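Local coordinates for glycosyl transferase family 9 (Veillonella parvula, PDB 3TOV), which probably transfers a sugar from a nucleotide-activated donor to an acceptor, as a GT-B enzyme of the heptosyltransferase family, at residues Glu5-Arg10 with Pro37-Thr42; Lys9-Thr14 with Ile92-His97; Phe28-Arg33 with Asn56-Glu61. One frame throughout, in Å; residues are numbered along the deposited sequence.

Contact 1: Glu5-Arg10 with Pro37-Thr42; sequences ELDYKR and PHSHIT
Asp7 extends its carboxylate away from its own backbone N (chi1 -161°), which points both oxygens at His38, while His40 swings its imidazole anti to the backbone N (chi1 175°) and alongside the side chain of Arg10. These pairs lie where the N-terminal arm turns into the first strand of a parallel, Rossmann-like sheet of the GT-B fold, at the start of its neighbour, strand 40-46. Asp7 grips His38 twice. The backbone N of His38 gives its hydrogen to Asp7 OD1 at 2.9 Å, and the ring atom His38 ND1 gives its own to Asp7 OD2, also at 2.9 Å. Both oxygens are met on their syn sides, somewhat out of the carboxylate plane, and the paired bonds fix how the acid group is turned. The negative charge beside ND1 would be expected to favour protonation of the imidazole. Tyr8 covers one face of the same ring in an offset stack, with the Tyr8 and His38 ring centroids 4.3 Å apart and the two side chains running the same way. His38 CB also sits over the phenol ring, a CH-pi contact 3.9 Å from the Tyr8 centroid. On the opposite face of the imidazole lies Pro37 CB. Further along, the backbones come together as a parallel pair: His40 N reaches Lys9 O at 2.7 Å in a weak, bent bond, and Arg10 bridges His40. Both of their side chains lie on the sheet face touched by Lys87 of helix 70-87. There the Arg10 guanidinium lies flat on the His40 imidazole, centres 3.9 Å apart and planes 17° from parallel, with Arg10 NH2 over the centre of the ring and 3.4 Å from His40 CE1.

Contact 2: Lys9-Thr14 with Ile92-His97; sequences KRIVVT and IVINLH
Five backbone hydrogen bonds zip Arg10-Thr14 to Ile92-Leu96 in parallel register. Ile94 N gives the straightest of them to Val12 O (3.0 Å, 177° at the hydrogen), and Val12 N in turn reaches Ile92 O at 3.1 Å. Outward from this centre, Ile92 N binds Arg10 O at one end, whereas at the other Thr14 N binds Ile94 O, and Thr14 O accepts from Leu96 N at 3.2 Å, just past the last strand residue. Val12 and Thr14, with the carbonyl of Arg10, thus turn their peptide groups to segment 92-97, and Arg10 N bonds to Asp91, while Ile11 and Val13 turn theirs to strand 40-46; the segment is bonded along both edges. The strand axes approach to 4.9 Å and diverge by 16°.

Packing follows the two faces of the sheet. On one, Ile11 CG2, held anti to the backbone N, rests near Ile94 CG1 at 4.2 Å, and Val13 CG1 meets Leu96 CD1 at 4.1 Å. Near the start of this row the aliphatic base of Lys9 lies across Ile92 CD1. On the other face Val12 CB touches Val93 CG2 at 3.7 Å, and the side chains of Thr14 and Asn95 cross at about a right angle, with Thr102 of helix 100-109 near both. Strands 10-14 and 92-95 are the first and fourth of a parallel sheet ordered 3-2-1-4-5-6. The topological switch point of this Rossmann-like sheet falls between their C-terminal ends, as in the N-terminal half of GT-B glycosyltransferases.

Contact 3: Phe28-Arg33 with Asn56-Glu61; sequences FLEVLR and NPNIDE
Arg33 and Asn58 slide past each other in opposite directions, so that the arginine runs toward the backbone of the turn while the amide of Asn58 crosses toward helix 26-35, its OD1 beside Glu30 CA. The guanidinium and amide planes end up nearly parallel, 15° apart, although the two groups lie at different places: Asn58 OD1 is beside the aliphatic base of Arg33, 3.3 Å from its CB, whereas the guanidinium has reached the backbone of the turn. Arg33 gets there because its chain leaves anti to the backbone N and then bends twice, at chi2 (63°) and chi3 (74°). Arg33 NE and NH1 converge on a single acceptor, Asn58 O, at 3.1 and 3.0 Å; both bonds are weak and bent, two donors of one group sharing one oxygen. Arg33 NH1 also makes a salt bridge to Asp60 OD2 at 3.0 Å. Here the two side chains cross at about a right angle: the oxygen lies in the guanidinium plane, yet the nitrogen approaches from above the carboxylate plane. One turn earlier on the helix, Asn58 CB faces Leu29 O at 3.2 Å, and Leu29 CD1 meets Ile59 CD1 at 3.7 Å, the apolar part of the contact. The turn is shaped from within by Asn56 OD1, which accepts from Asn58 N at 3.2 Å to form an Asx turn within the type I turn from Asn56 to Ile59. Both charged partners reach further: Arg33 NH2 binds Ser39 O just ahead of strand 40-46, and Asp60 OD2 binds Ile41 N within it. Helix 26-35 is thereby fastened to the connection leading into edge strand 61-65, with Leu29 and Ile59 packed on Tyr43 of strand 40-46 and Phe28 directed to helix 139-149.

Contacts 1 and 2 share Lys9 and Arg10 and meet on strand 10-14, contact 1 at its beginning and contact 2 along its length. Their centres are about 10 Å apart, and His40 O to Ile11 N, a probable hydrogen bond of 2.7 Å, continues the pairing begun in contact 1. Contact 3 lies about 10 Å, centre to centre, from contact 1, and the two interlock because their segments alternate along the chain, with Arg33 and Asp60 reaching across to segment 37-42. From contact 2 it is about 12 Å, where they meet by packing, Phe28 CE2 lying 3.9 Å from Leu96 CD1. All three contacts belong to the Rossmann-like domain built on the sheet containing strand 10-14.

Contact 1: Glu5-Arg10 with Pro37-Thr42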
loop_
_atom_site.group_PDB
_atom_site.type_symbol
_atom_site.label_atom_id
_atom_site.label_comp_id
_atom_site.label_asym_id
_atom_site.label_seq_id
_atom_site.Cartn_x
_atom_site.Cartn_y
_atom_site.Cartn_z
ATOM N N GLU A 5 14.081 26.162 -0.818
ATOM C CA GLU A 5 12.984 26.737 -0.050
ATOM C C GLU A 5 11.638 26.181 -0.502
ATOM O O GLU A 5 11.186 26.445 -1.618
ATOM C CB GLU A 5 12.991 28.257 -0.109
ATOM C CG GLU A 5 12.155 28.889 0.979
ATOM C CD GLU A 5 12.612 30.302 1.305
ATOM O OE1 GLU A 5 13.654 30.732 0.760
ATOM O OE2 GLU A 5 11.935 30.981 2.108
ATOM N N LEU A 6 11.011 25.409 0.381
ATOM C CA LEU A 6 9.763 24.725 0.076
ATOM C C LEU A 6 8.543 25.469 0.613
ATOM O O LEU A 6 7.512 25.539 -0.056
ATOM C CB LEU A 6 9.791 23.304 0.642
ATOM C CG LEU A 6 10.923 22.389 0.164
ATOM C CD1 LEU A 6 10.997 21.118 1.000
ATOM C CD2 LEU A 6 10.771 22.066 -1.320
ATOM N N ASP A 7 8.656 26.023 1.818
ATOM C CA ASP A 7 7.519 26.696 2.447
ATOM C C ASP A 7 7.053 27.910 1.632
ATOM O O ASP A 7 7.857 28.580 0.984
ATOM C CB ASP A 7 7.852 27.096 3.889
ATOM C CG ASP A 7 6.610 27.371 4.723
ATOM O OD1 ASP A 7 5.497 27.039 4.267
ATOM O OD2 ASP A 7 6.744 27.909 5.842
ATOM N N TYR A 8 5.750 28.169 1.654
ATOM C CA TYR A 8 5.173 29.320 0.955
ATOM C C TYR A 8 5.193 29.199 -0.575
ATOM O O TYR A 8 5.239 30.200 -1.282
ATOM C CB TYR A 8 5.843 30.631 1.408
ATOM C CG TYR A 8 5.326 31.129 2.737
ATOM C CD1 TYR A 8 4.014 31.565 2.870
ATOM C CD2 TYR A 8 6.138 31.153 3.861
ATOM C CE1 TYR A 8 3.517 32.015 4.091
ATOM C CE2 TYR A 8 5.654 31.605 5.093
ATOM C CZ TYR A 8 4.338 32.038 5.201
ATOM O OH TYR A 8 3.841 32.492 6.413
ATOM N N LYS A 9 5.138 27.972 -1.081
ATOM C CA LYS A 9 5.216 27.748 -2.523
ATOM C C LYS A 9 4.058 26.879 -3.043
ATOM O O LYS A 9 3.463 26.107 -2.294
ATOM C CB LYS A 9 6.561 27.092 -2.888
ATOM C CG LYS A 9 7.800 27.754 -2.311
ATOM C CD LYS A 9 7.882 29.204 -2.727
ATOM C CE LYS A 9 9.320 29.636 -2.940
ATOM N NZ LYS A 9 9.975 28.756 -3.953
ATOM N N ARG A 10 3.744 27.014 -4.327
ATOM C CA ARG A 10 2.812 26.104 -4.978
ATOM C C ARG A 10 3.600 24.952 -5.550
ATOM O O ARG A 10 4.506 25.157 -6.356
ATOM C CB ARG A 10 2.049 26.792 -6.104
ATOM C CG ARG A 10 1.061 27.830 -5.628
ATOM C CD ARG A 10 0.120 28.265 -6.740
ATOM N NE ARG A 10 -1.267 27.968 -6.395
ATOM C CZ ARG A 10 -1.978 26.989 -6.942
ATOM N NH1 ARG A 10 -1.432 26.219 -7.880
ATOM N NH2 ARG A 10 -3.234 26.790 -6.554
ATOM N N PRO A 37 4.465 24.028 5.665
ATOM C CA PRO A 37 3.190 24.234 6.358
ATOM C C PRO A 37 2.247 25.138 5.585
ATOM O O PRO A 37 1.034 24.954 5.641
ATOM C CB PRO A 37 3.612 24.922 7.657
ATOM C CG PRO A 37 4.986 24.458 7.883
ATOM C CD PRO A 37 5.608 24.374 6.523
ATOM N N HIS A 38 2.805 26.101 4.865
ATOM C CA HIS A 38 1.993 27.112 4.212
ATOM C C HIS A 38 1.888 26.866 2.722
ATOM O O HIS A 38 0.954 27.332 2.072
ATOM C CB HIS A 38 2.574 28.497 4.468
ATOM C CG HIS A 38 2.843 28.775 5.912
ATOM N ND1 HIS A 38 4.110 29.011 6.400
ATOM C CD2 HIS A 38 2.010 28.845 6.978
ATOM C CE1 HIS A 38 4.045 29.228 7.702
ATOM N NE2 HIS A 38 2.783 29.129 8.078
ATOM N N SER A 39 2.852 26.133 2.183
ATOM C CA SER A 39 2.877 25.835 0.761
ATOM C C SER A 39 1.536 25.291 0.287
ATOM O O SER A 39 0.828 24.619 1.030
ATOM C CB SER A 39 3.973 24.817 0.460
ATOM O OG SER A 39 5.183 25.186 1.094
ATOM N N HIS A 40 1.183 25.604 -0.951
ATOM C CA HIS A 40 0.047 24.959 -1.579
ATOM C C HIS A 40 0.519 23.722 -2.335
ATOM O O HIS A 40 1.363 23.799 -3.236
ATOM C CB HIS A 40 -0.683 25.903 -2.531
ATOM C CG HIS A 40 -1.793 25.237 -3.283
ATOM N ND1 HIS A 40 -1.565 24.425 -4.375
ATOM C CD2 HIS A 40 -3.131 25.234 -3.079
ATOM C CE1 HIS A 40 -2.719 23.960 -4.816
ATOM N NE2 HIS A 40 -3.684 24.440 -4.049
ATOM N N ILE A 41 -0.036 22.578 -1.971
ATOM C CA ILE A 41 0.464 21.323 -2.497
ATOM C C ILE A 41 -0.608 20.621 -3.291
ATOM O O ILE A 41 -1.751 20.544 -2.852
ATOM C CB ILE A 41 0.930 20.394 -1.370
ATOM C CG1 ILE A 41 2.123 21.016 -0.635
ATOM C CG2 ILE A 41 1.288 19.048 -1.941
ATOM C CD1 ILE A 41 2.490 20.351 0.685
ATOM N N THR A 42 -0.242 20.107 -4.460
ATOM C CA THR A 42 -1.189 19.352 -5.264
ATOM C C THR A 42 -0.593 18.027 -5.760
ATOM O O THR A 42 0.558 17.981 -6.204
ATOM C CB THR A 42 -1.789 20.209 -6.415
ATOM O OG1 THR A 42 -1.659 19.515 -7.657
ATOM C CG2 THR A 42 -1.094 21.569 -6.510
#

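Contact 2: Lys9-Thr14 with Ile92-His97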
loop_
_atom_site.group_PDB
_atom_site.type_symbol
_atom_site.label_atom_id
_atom_site.label_comp_id
_atom_site.label_asym_id
_atom_site.label_seq_id
_atom_site.Cartn_x
_atom_site.Cartn_y
_atom_site.Cartn_z
ATOM N N LYS A 9 5.138 27.972 -1.081
ATOM C CA LYS A 9 5.216 27.748 -2.523
ATOM C C LYS A 9 4.058 26.879 -3.043
ATOM O O LYS A 9 3.463 26.107 -2.294
ATOM C CB LYS A 9 6.561 27.092 -2.888
ATOM C CG LYS A 9 7.800 27.754 -2.311
ATOM C CD LYS A 9 7.882 29.204 -2.727
ATOM C CE LYS A 9 9.320 29.636 -2.940
ATOM N NZ LYS A 9 9.975 28.756 -3.953
ATOM N N ARG A 10 3.744 27.014 -4.327
ATOM C CA ARG A 10 2.812 26.104 -4.978
ATOM C C ARG A 10 3.600 24.952 -5.550
ATOM O O ARG A 10 4.506 25.157 -6.356
ATOM C CB ARG A 10 2.049 26.792 -6.104
ATOM C CG ARG A 10 1.061 27.830 -5.628
ATOM C CD ARG A 10 0.120 28.265 -6.740
ATOM N NE ARG A 10 -1.267 27.968 -6.395
ATOM C CZ ARG A 10 -1.978 26.989 -6.942
ATOM N NH1 ARG A 10 -1.432 26.219 -7.880
ATOM N NH2 ARG A 10 -3.234 26.790 -6.554
ATOM N N ILE A 11 3.239 23.739 -5.149
ATOM C CA ILE A 11 4.030 22.568 -5.490
ATOM C C ILE A 11 3.187 21.465 -6.114
ATOM O O ILE A 11 2.073 21.194 -5.670
ATOM C CB ILE A 11 4.714 22.015 -4.236
ATOM C CG1 ILE A 11 5.437 23.134 -3.494
ATOM C CG2 ILE A 11 5.689 20.929 -4.595
ATOM C CD1 ILE A 11 5.789 22.772 -2.080
ATOM N N VAL A 12 3.716 20.828 -7.151
ATOM C CA VAL A 12 3.054 19.657 -7.707
ATOM C C VAL A 12 3.869 18.367 -7.504
ATOM O O VAL A 12 5.087 18.339 -7.691
ATOM C CB VAL A 12 2.714 19.846 -9.194
ATOM C CG1 VAL A 12 2.275 18.532 -9.813
ATOM C CG2 VAL A 12 1.630 20.867 -9.335
ATOM N N VAL A 13 3.185 17.302 -7.107
ATOM C CA VAL A 13 3.823 16.005 -6.982
ATOM C C VAL A 13 3.222 15.076 -8.025
ATOM O O VAL A 13 2.010 14.959 -8.144
ATOM C CB VAL A 13 3.642 15.421 -5.570
ATOM C CG1 VAL A 13 4.437 14.113 -5.398
ATOM C CG2 VAL A 13 4.074 16.447 -4.547
ATOM N N THR A 14 4.083 14.430 -8.793
ATOM C CA THR A 14 3.634 13.553 -9.842
ATOM C C THR A 14 4.038 12.128 -9.514
ATOM O O THR A 14 5.227 11.809 -9.469
ATOM C CB THR A 14 4.266 13.946 -11.158
ATOM O OG1 THR A 14 5.683 13.751 -11.074
ATOM C CG2 THR A 14 3.997 15.391 -11.416
ATOM N N ILE A 92 7.488 24.826 -7.723
ATOM C CA ILE A 92 8.305 23.624 -7.738
ATOM C C ILE A 92 7.507 22.411 -8.191
ATOM O O ILE A 92 6.413 22.151 -7.684
ATOM C CB ILE A 92 8.781 23.286 -6.320
ATOM C CG1 ILE A 92 9.633 24.415 -5.747
ATOM C CG2 ILE A 92 9.534 21.960 -6.300
ATOM C CD1 ILE A 92 9.510 24.535 -4.252
ATOM N N VAL A 93 8.064 21.656 -9.131
ATOM C CA VAL A 93 7.542 20.328 -9.437
ATOM C C VAL A 93 8.513 19.215 -9.005
ATOM O O VAL A 93 9.702 19.249 -9.316
ATOM C CB VAL A 93 7.190 20.180 -10.924
ATOM C CG1 VAL A 93 7.349 18.725 -11.368
ATOM C CG2 VAL A 93 5.777 20.680 -11.174
ATOM N N ILE A 94 7.983 18.235 -8.281
ATOM C CA ILE A 94 8.755 17.099 -7.803
ATOM C C ILE A 94 8.262 15.822 -8.476
ATOM O O ILE A 94 7.120 15.431 -8.279
ATOM C CB ILE A 94 8.564 16.936 -6.289
ATOM C CG1 ILE A 94 8.832 18.261 -5.585
ATOM C CG2 ILE A 94 9.444 15.824 -5.752
ATOM C CD1 ILE A 94 8.981 18.153 -4.097
ATOM N N ASN A 95 9.105 15.171 -9.271
ATOM C CA ASN A 95 8.696 13.921 -9.916
ATOM C C ASN A 95 9.232 12.705 -9.161
ATOM O O ASN A 95 10.444 12.576 -8.974
ATOM C CB ASN A 95 9.130 13.877 -11.388
ATOM C CG ASN A 95 8.696 12.592 -12.084
ATOM O OD1 ASN A 95 7.757 11.927 -11.653
ATOM N ND2 ASN A 95 9.382 12.240 -13.166
ATOM N N LEU A 96 8.322 11.829 -8.723
ATOM C CA LEU A 96 8.670 10.633 -7.946
ATOM C C LEU A 96 8.615 9.400 -8.796
ATOM O O LEU A 96 9.006 8.331 -8.367
ATOM C CB LEU A 96 7.728 10.449 -6.760
ATOM C CG LEU A 96 7.936 11.485 -5.650
ATOM C CD1 LEU A 96 7.126 11.192 -4.382
ATOM C CD2 LEU A 96 9.420 11.590 -5.332
ATOM N N HIS A 97 8.117 9.559 -10.011
ATOM C CA HIS A 97 7.922 8.444 -10.916
ATOM C C HIS A 97 8.751 8.662 -12.182
ATOM O O HIS A 97 8.375 9.433 -13.081
ATOM C CB HIS A 97 6.440 8.291 -11.230
ATOM C CG HIS A 97 6.110 7.033 -11.961
ATOM N ND1 HIS A 97 4.845 6.760 -12.442
ATOM C CD2 HIS A 97 6.878 5.971 -12.299
ATOM C CE1 HIS A 97 4.851 5.585 -13.041
ATOM N NE2 HIS A 97 6.073 5.085 -12.969
#

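Contact 3: Phe28-Arg33 with Asn56-Glu61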
loop_
_atom_site.group_PDB
_atom_site.type_symbol
_atom_site.label_atom_id
_atom_site.label_comp_id
_atom_site.label_asym_id
_atom_site.label_seq_id
_atom_site.Cartn_x
_atom_site.Cartn_y
_atom_site.Cartn_z
ATOM N N PHE A 28 6.051 10.350 3.106
ATOM C CA PHE A 28 6.705 11.444 2.403
ATOM C C PHE A 28 5.813 12.707 2.335
ATOM O O PHE A 28 6.282 13.846 2.484
ATOM C CB PHE A 28 7.075 10.950 1.004
ATOM C CG PHE A 28 7.327 12.037 0.012
ATOM C CD1 PHE A 28 8.619 12.381 -0.340
ATOM C CD2 PHE A 28 6.273 12.703 -0.587
ATOM C CE1 PHE A 28 8.854 13.380 -1.266
ATOM C CE2 PHE A 28 6.503 13.706 -1.511
ATOM C CZ PHE A 28 7.794 14.044 -1.853
ATOM N N LEU A 29 4.521 12.500 2.116
ATOM C CA LEU A 29 3.589 13.611 2.008
ATOM C C LEU A 29 3.322 14.298 3.328
ATOM O O LEU A 29 2.866 15.449 3.354
ATOM C CB LEU A 29 2.269 13.124 1.450
ATOM C CG LEU A 29 2.190 13.158 -0.056
ATOM C CD1 LEU A 29 0.870 12.576 -0.454
ATOM C CD2 LEU A 29 2.322 14.594 -0.489
ATOM N N GLU A 30 3.547 13.571 4.417
ATOM C CA GLU A 30 3.420 14.152 5.742
ATOM C C GLU A 30 4.659 14.982 6.001
ATOM O O GLU A 30 4.576 16.114 6.483
ATOM C CB GLU A 30 3.303 13.073 6.803
ATOM C CG GLU A 30 3.433 13.604 8.218
ATOM C CD GLU A 30 3.514 12.494 9.272
ATOM O OE1 GLU A 30 3.782 11.325 8.900
ATOM O OE2 GLU A 30 3.301 12.792 10.473
ATOM N N VAL A 31 5.810 14.406 5.669
ATOM C CA VAL A 31 7.091 15.071 5.852
ATOM C C VAL A 31 7.153 16.355 5.028
ATOM O O VAL A 31 7.654 17.387 5.490
ATOM C CB VAL A 31 8.250 14.135 5.477
ATOM C CG1 VAL A 31 9.550 14.897 5.380
ATOM C CG2 VAL A 31 8.368 13.059 6.502
ATOM N N LEU A 32 6.628 16.287 3.809
ATOM C CA LEU A 32 6.590 17.453 2.955
ATOM C C LEU A 32 5.822 18.537 3.657
ATOM O O LEU A 32 6.343 19.604 3.917
ATOM C CB LEU A 32 5.893 17.135 1.648
ATOM C CG LEU A 32 5.718 18.398 0.806
ATOM C CD1 LEU A 32 7.087 18.981 0.467
ATOM C CD2 LEU A 32 4.912 18.138 -0.459
ATOM N N ARG A 33 4.571 18.251 3.975
ATOM C CA ARG A 33 3.696 19.242 4.592
ATOM C C ARG A 33 4.267 19.810 5.914
ATOM O O ARG A 33 3.884 20.902 6.353
ATOM C CB ARG A 33 2.284 18.657 4.768
ATOM C CG ARG A 33 1.345 19.465 5.658
ATOM C CD ARG A 33 1.056 20.836 5.108
ATOM N NE ARG A 33 0.143 20.773 3.981
ATOM C CZ ARG A 33 0.114 21.675 3.008
ATOM N NH1 ARG A 33 -0.753 21.542 2.007
ATOM N NH2 ARG A 33 0.958 22.704 3.036
ATOM N N ASN A 56 -7.351 13.581 2.638
ATOM C CA ASN A 56 -5.967 13.446 3.079
ATOM C C ASN A 56 -5.439 14.785 3.527
ATOM O O ASN A 56 -5.421 15.745 2.755
ATOM C CB ASN A 56 -5.061 12.912 1.980
ATOM C CG ASN A 56 -3.629 12.746 2.452
ATOM O OD1 ASN A 56 -2.855 13.691 2.424
ATOM N ND2 ASN A 56 -3.280 11.545 2.915
ATOM N N PRO A 57 -4.977 14.844 4.772
ATOM C CA PRO A 57 -4.741 16.084 5.519
ATOM C C PRO A 57 -3.618 16.927 4.934
ATOM O O PRO A 57 -3.621 18.149 5.080
ATOM C CB PRO A 57 -4.351 15.581 6.914
ATOM C CG PRO A 57 -4.745 14.116 6.941
ATOM C CD PRO A 57 -4.576 13.656 5.535
ATOM N N ASN A 58 -2.682 16.271 4.263
ATOM C CA ASN A 58 -1.484 16.931 3.777
ATOM C C ASN A 58 -1.629 17.628 2.415
ATOM O O ASN A 58 -0.824 18.500 2.058
ATOM C CB ASN A 58 -0.318 15.943 3.777
ATOM C CG ASN A 58 -0.013 15.415 5.166
ATOM O OD1 ASN A 58 0.656 16.079 5.958
ATOM N ND2 ASN A 58 -0.507 14.220 5.472
ATOM N N ILE A 59 -2.666 17.265 1.667
ATOM C CA ILE A 59 -2.852 17.815 0.326
ATOM C C ILE A 59 -3.952 18.884 0.225
ATOM O O ILE A 59 -4.886 18.917 1.032
ATOM C CB ILE A 59 -3.086 16.696 -0.676
ATOM C CG1 ILE A 59 -1.859 15.803 -0.699
ATOM C CG2 ILE A 59 -3.325 17.255 -2.063
ATOM C CD1 ILE A 59 -1.974 14.680 -1.667
ATOM N N ASP A 60 -3.812 19.767 -0.759
ATOM C CA ASP A 60 -4.767 20.848 -0.979
ATOM C C ASP A 60 -5.610 20.521 -2.188
ATOM O O ASP A 60 -6.753 20.962 -2.299
ATOM C CB ASP A 60 -4.044 22.166 -1.276
ATOM C CG ASP A 60 -3.168 22.625 -0.144
ATOM O OD1 ASP A 60 -3.682 22.774 0.984
ATOM O OD2 ASP A 60 -1.962 22.833 -0.392
ATOM N N GLU A 61 -5.024 19.764 -3.106
ATOM C CA GLU A 61 -5.607 19.585 -4.420
ATOM C C GLU A 61 -5.076 18.304 -5.029
ATOM O O GLU A 61 -3.867 18.110 -5.134
ATOM C CB GLU A 61 -5.257 20.773 -5.318
ATOM C CG GLU A 61 -6.337 21.139 -6.325
ATOM C CD GLU A 61 -7.146 22.366 -5.905
ATOM O OE1 GLU A 61 -8.345 22.215 -5.579
ATOM O OE2 GLU A 61 -6.589 23.488 -5.908
#